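Local coordinates for Lmo2125 protein (Listeria monocytogenes serovar 1/2a, PDB 5TU0) that binds maltose as the solute-binding lipoprotein of the MalE type, probably handing the sugar to a membrane transporter for uptake, at residues F132-D141 and N153-T161. The protein carries 2 engineered substitutions. Numbering follows the deposited sequence.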
loop_
_atom_site.group_PDB
_atom_site.type_symbol
_atom_site.label_atom_id
_atom_site.label_comp_id
_atom_site.label_asym_id
_atom_site.label_seq_id
_atom_site.Cartn_x
_atom_site.Cartn_y
_atom_site.Cartn_z
ATOM N N PHE A 132 -19.591 -5.162 7.071
ATOM C CA PHE A 132 -19.127 -5.452 8.420
ATOM C C PHE A 132 -20.225 -6.084 9.289
ATOM O O PHE A 132 -19.905 -6.801 10.250
ATOM C CB PHE A 132 -18.426 -4.250 9.079
ATOM C CG PHE A 132 -16.946 -4.215 8.797
ATOM C CD1 PHE A 132 -16.468 -3.777 7.586
ATOM C CD2 PHE A 132 -16.037 -4.671 9.742
ATOM C CE1 PHE A 132 -15.108 -3.779 7.311
ATOM C CE2 PHE A 132 -14.678 -4.661 9.483
ATOM C CZ PHE A 132 -14.214 -4.215 8.257
ATOM N N LYS A 133 -21.497 -5.821 8.969
ATOM C CA LYS A 133 -22.611 -6.462 9.688
ATOM C C LYS A 133 -22.505 -7.978 9.463
ATOM O O LYS A 133 -22.685 -8.761 10.391
ATOM C CB LYS A 133 -23.972 -5.959 9.195
ATOM C CG LYS A 133 -24.295 -4.496 9.474
ATOM C CD LYS A 133 -25.008 -4.263 10.799
ATOM C CE LYS A 133 -24.140 -4.522 12.001
ATOM N NZ LYS A 133 -24.865 -4.230 13.268
ATOM N N ASP A 134 -22.194 -8.369 8.226
ATOM C CA ASP A 134 -22.017 -9.785 7.856
ATOM C C ASP A 134 -20.824 -10.386 8.619
ATOM O O ASP A 134 -20.902 -11.515 9.100
ATOM C CB ASP A 134 -21.767 -9.974 6.362
ATOM C CG ASP A 134 -22.919 -9.501 5.492
ATOM O OD1 ASP A 134 -24.072 -9.380 5.983
ATOM O OD2 ASP A 134 -22.655 -9.250 4.282
ATOM N N LEU A 135 -19.734 -9.634 8.728
ATOM C CA LEU A 135 -18.588 -10.082 9.515
ATOM C C LEU A 135 -18.934 -10.225 10.997
ATOM O O LEU A 135 -18.459 -11.155 11.648
ATOM C CB LEU A 135 -17.394 -9.135 9.369
ATOM C CG LEU A 135 -16.764 -9.010 7.987
ATOM C CD1 LEU A 135 -15.711 -7.905 7.993
ATOM C CD2 LEU A 135 -16.176 -10.341 7.515
ATOM N N GLU A 136 -19.742 -9.310 11.541
ATOM C CA GLU A 136 -20.137 -9.398 12.951
ATOM C C GLU A 136 -20.917 -10.708 13.199
ATOM O O GLU A 136 -20.709 -11.387 14.220
ATOM C CB GLU A 136 -20.960 -8.169 13.380
ATOM C CG GLU A 136 -20.136 -6.877 13.438
ATOM C CD GLU A 136 -20.962 -5.629 13.683
ATOM O OE1 GLU A 136 -22.155 -5.748 14.031
ATOM O OE2 GLU A 136 -20.422 -4.512 13.497
ATOM N N THR A 137 -21.799 -11.069 12.271
ATOM C CA THR A 137 -22.580 -12.307 12.424
ATOM C C THR A 137 -21.679 -13.533 12.256
ATOM O O THR A 137 -21.851 -14.542 12.949
ATOM C CB THR A 137 -23.761 -12.366 11.445
ATOM O OG1 THR A 137 -23.283 -12.408 10.094
ATOM C CG2 THR A 137 -24.652 -11.159 11.643
ATOM N N LEU A 138 -20.715 -13.434 11.346
ATOM C CA LEU A 138 -19.746 -14.498 11.132
ATOM C C LEU A 138 -18.945 -14.731 12.418
ATOM O O LEU A 138 -18.652 -15.885 12.780
ATOM C CB LEU A 138 -18.835 -14.080 9.983
ATOM C CG LEU A 138 -17.737 -14.988 9.469
ATOM C CD1 LEU A 138 -18.306 -16.319 9.003
ATOM C CD2 LEU A 138 -17.037 -14.257 8.330
ATOM N N SER A 139 -18.660 -13.652 13.154
ATOM C CA SER A 139 -17.896 -13.755 14.411
ATOM C C SER A 139 -18.672 -14.409 15.550
ATOM O O SER A 139 -18.114 -14.554 16.635
ATOM C CB SER A 139 -17.425 -12.387 14.933
ATOM O OG SER A 139 -18.481 -11.695 15.612
ATOM N N LYS A 140 -19.950 -14.721 15.314
ATOM C CA LYS A 140 -20.811 -15.406 16.292
ATOM C C LYS A 140 -21.101 -16.824 15.836
ATOM O O LYS A 140 -21.863 -17.521 16.475
ATOM C CB LYS A 140 -22.134 -14.658 16.488
ATOM C CG LYS A 140 -21.975 -13.263 17.073
ATOM C CD LYS A 140 -23.297 -12.512 17.037
ATOM C CE LYS A 140 -23.134 -11.056 17.444
ATOM N NZ LYS A 140 -24.369 -10.264 17.176
ATOM N N ASP A 141 -20.511 -17.239 14.714
ATOM C CA ASP A 141 -20.684 -18.595 14.218
ATOM C C ASP A 141 -19.678 -19.424 15.007
ATOM O O ASP A 141 -18.468 -19.250 14.863
ATOM C CB ASP A 141 -20.414 -18.645 12.708
ATOM C CG ASP A 141 -20.642 -20.015 12.105
ATOM O OD1 ASP A 141 -20.570 -21.039 12.818
ATOM O OD2 ASP A 141 -20.864 -20.070 10.875
ATOM N N ASN A 153 -13.642 -15.656 19.102
ATOM C CA ASN A 153 -13.909 -16.191 17.779
ATOM C C ASN A 153 -12.933 -15.614 16.758
ATOM O O ASN A 153 -12.525 -14.472 16.870
ATOM C CB ASN A 153 -15.381 -15.848 17.449
ATOM C CG ASN A 153 -15.871 -16.466 16.143
ATOM O OD1 ASN A 153 -15.551 -15.978 15.062
ATOM N ND2 ASN A 153 -16.713 -17.504 16.251
ATOM N N THR A 154 -12.560 -16.436 15.773
ATOM C CA THR A 154 -11.618 -16.046 14.729
ATOM C C THR A 154 -12.265 -16.013 13.351
ATOM O O THR A 154 -11.552 -16.092 12.342
ATOM C CB THR A 154 -10.392 -17.008 14.696
ATOM O OG1 THR A 154 -10.835 -18.371 14.508
ATOM C CG2 THR A 154 -9.592 -16.903 15.991
ATOM N N GLY A 155 -13.598 -15.893 13.305
ATOM C CA GLY A 155 -14.343 -15.841 12.040
ATOM C C GLY A 155 -13.748 -14.812 11.096
ATOM O O GLY A 155 -13.474 -15.104 9.920
ATOM N N PHE A 156 -13.542 -13.618 11.631
ATOM C CA PHE A 156 -12.911 -12.510 10.906
ATOM C C PHE A 156 -11.757 -11.983 11.750
ATOM O O PHE A 156 -11.910 -11.815 12.968
ATOM C CB PHE A 156 -13.914 -11.382 10.645
ATOM C CG PHE A 156 -13.268 -10.080 10.251
ATOM C CD1 PHE A 156 -12.696 -9.933 9.009
ATOM C CD2 PHE A 156 -13.225 -9.005 11.135
ATOM C CE1 PHE A 156 -12.080 -8.736 8.644
ATOM C CE2 PHE A 156 -12.625 -7.801 10.769
ATOM C CZ PHE A 156 -12.054 -7.673 9.530
ATOM N N LEU A 157 -10.611 -11.716 11.108
ATOM C CA LEU A 157 -9.464 -11.140 11.810
ATOM C C LEU A 157 -8.868 -10.021 10.992
ATOM O O LEU A 157 -8.835 -10.109 9.767
ATOM C CB LEU A 157 -8.368 -12.181 12.040
ATOM C CG LEU A 157 -8.714 -13.428 12.859
ATOM C CD1 LEU A 157 -7.581 -14.443 12.771
ATOM C CD2 LEU A 157 -9.024 -13.063 14.302
ATOM N N ALA A 158 -8.398 -8.985 11.674
ATOM C CA ALA A 158 -7.665 -7.866 11.027
ATOM C C ALA A 158 -6.605 -7.359 12.004
ATOM O O ALA A 158 -6.874 -7.218 13.199
ATOM C CB ALA A 158 -8.608 -6.753 10.627
ATOM N N LYS A 159 -5.404 -7.083 11.496
ATOM C CA LYS A 159 -4.296 -6.630 12.337
ATOM C C LYS A 159 -4.467 -5.151 12.714
ATOM O O LYS A 159 -3.626 -4.284 12.370
ATOM C CB LYS A 159 -2.972 -6.862 11.604
ATOM C CG LYS A 159 -1.738 -6.770 12.484
ATOM C CD LYS A 159 -0.465 -6.642 11.656
ATOM C CE LYS A 159 0.752 -6.459 12.547
ATOM N NZ LYS A 159 1.957 -6.066 11.763
ATOM N N TRP A 160 -5.525 -4.859 13.455
ATOM C CA TRP A 160 -5.820 -3.480 13.777
ATOM C C TRP A 160 -4.881 -2.763 14.765
ATOM O O TRP A 160 -5.003 -1.549 14.924
ATOM C CB TRP A 160 -7.300 -3.270 14.128
ATOM C CG TRP A 160 -8.238 -3.340 12.928
ATOM C CD1 TRP A 160 -7.938 -3.081 11.610
ATOM C CD2 TRP A 160 -9.656 -3.530 12.974
ATOM N NE1 TRP A 160 -9.065 -3.170 10.836
ATOM C CE2 TRP A 160 -10.136 -3.439 11.649
ATOM C CE3 TRP A 160 -10.559 -3.799 14.003
ATOM C CZ2 TRP A 160 -11.486 -3.615 11.331
ATOM C CZ3 TRP A 160 -11.889 -3.982 13.689
ATOM C CH2 TRP A 160 -12.343 -3.886 12.364
ATOM N N THR A 161 -3.933 -3.476 15.375
ATOM C CA THR A 161 -2.921 -2.812 16.209
ATOM C C THR A 161 -1.927 -2.070 15.309
ATOM O O THR A 161 -1.213 -1.185 15.767
ATOM C CB THR A 161 -2.128 -3.780 17.099
ATOM O OG1 THR A 161 -1.614 -4.861 16.309
ATOM C CG2 THR A 161 -3.018 -4.340 18.192
#
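Leu135 and Phe156 meet in a CH-pi contact that illustrates how a branched side chain on a short helix can fit against the aromatic side chain of a strand. CD1 of Leu135 stands over the centre of the Phe156 ring, 3.7 Å from the centroid and only 10° off the ring normal, while CD2 of the same leucine reaches Phe156 CD1 at 3.8 Å. Phe156 offers that face because its CG lies anti to the backbone N (chi1 164°). The same methyl also lies over the centre of the Phe132 ring, so CD1 touches the faces of two phenylalanines. Those rings lie nearly perpendicular, planes at 84°, in an oblique pair whose CE2 atoms are 4.0 Å apart; Phe132 CE2 then meets the edge of the Trp160 indole, 3.8 Å from CH2. Leu138 CD2 comes near the backbone at Gly155, where the two segments come closest, with the CA atoms of Ser139 and Gly155 4.8 Å apart.

Polar contacts gather where the helix gives way to a type I turn from Leu138 to Asp141. Asn153 serves both segments: its ND2 donates to Asp141 O at 2.8 Å, from above the carbonyl plane but within its own amide plane, and its OD1 accepts from Gly155 N at 2.6 Å, closing an Asx turn. One amide thereby ties its own loop to the turn and has its rotation fixed at both ends. Ser139 OG bonds back to Glu136 O at the end of the helix.

The contact lies in the lobe where strand 156-157 pairs in parallel with strand 235-238. Helix 193-208 packs on Phe132 through Tyr201, on Ser139 through Trp205 and on Trp160, whose NE1 is hydrogen-bonded to the hydroxyl of Tyr267; helix 163-172 also covers the indole.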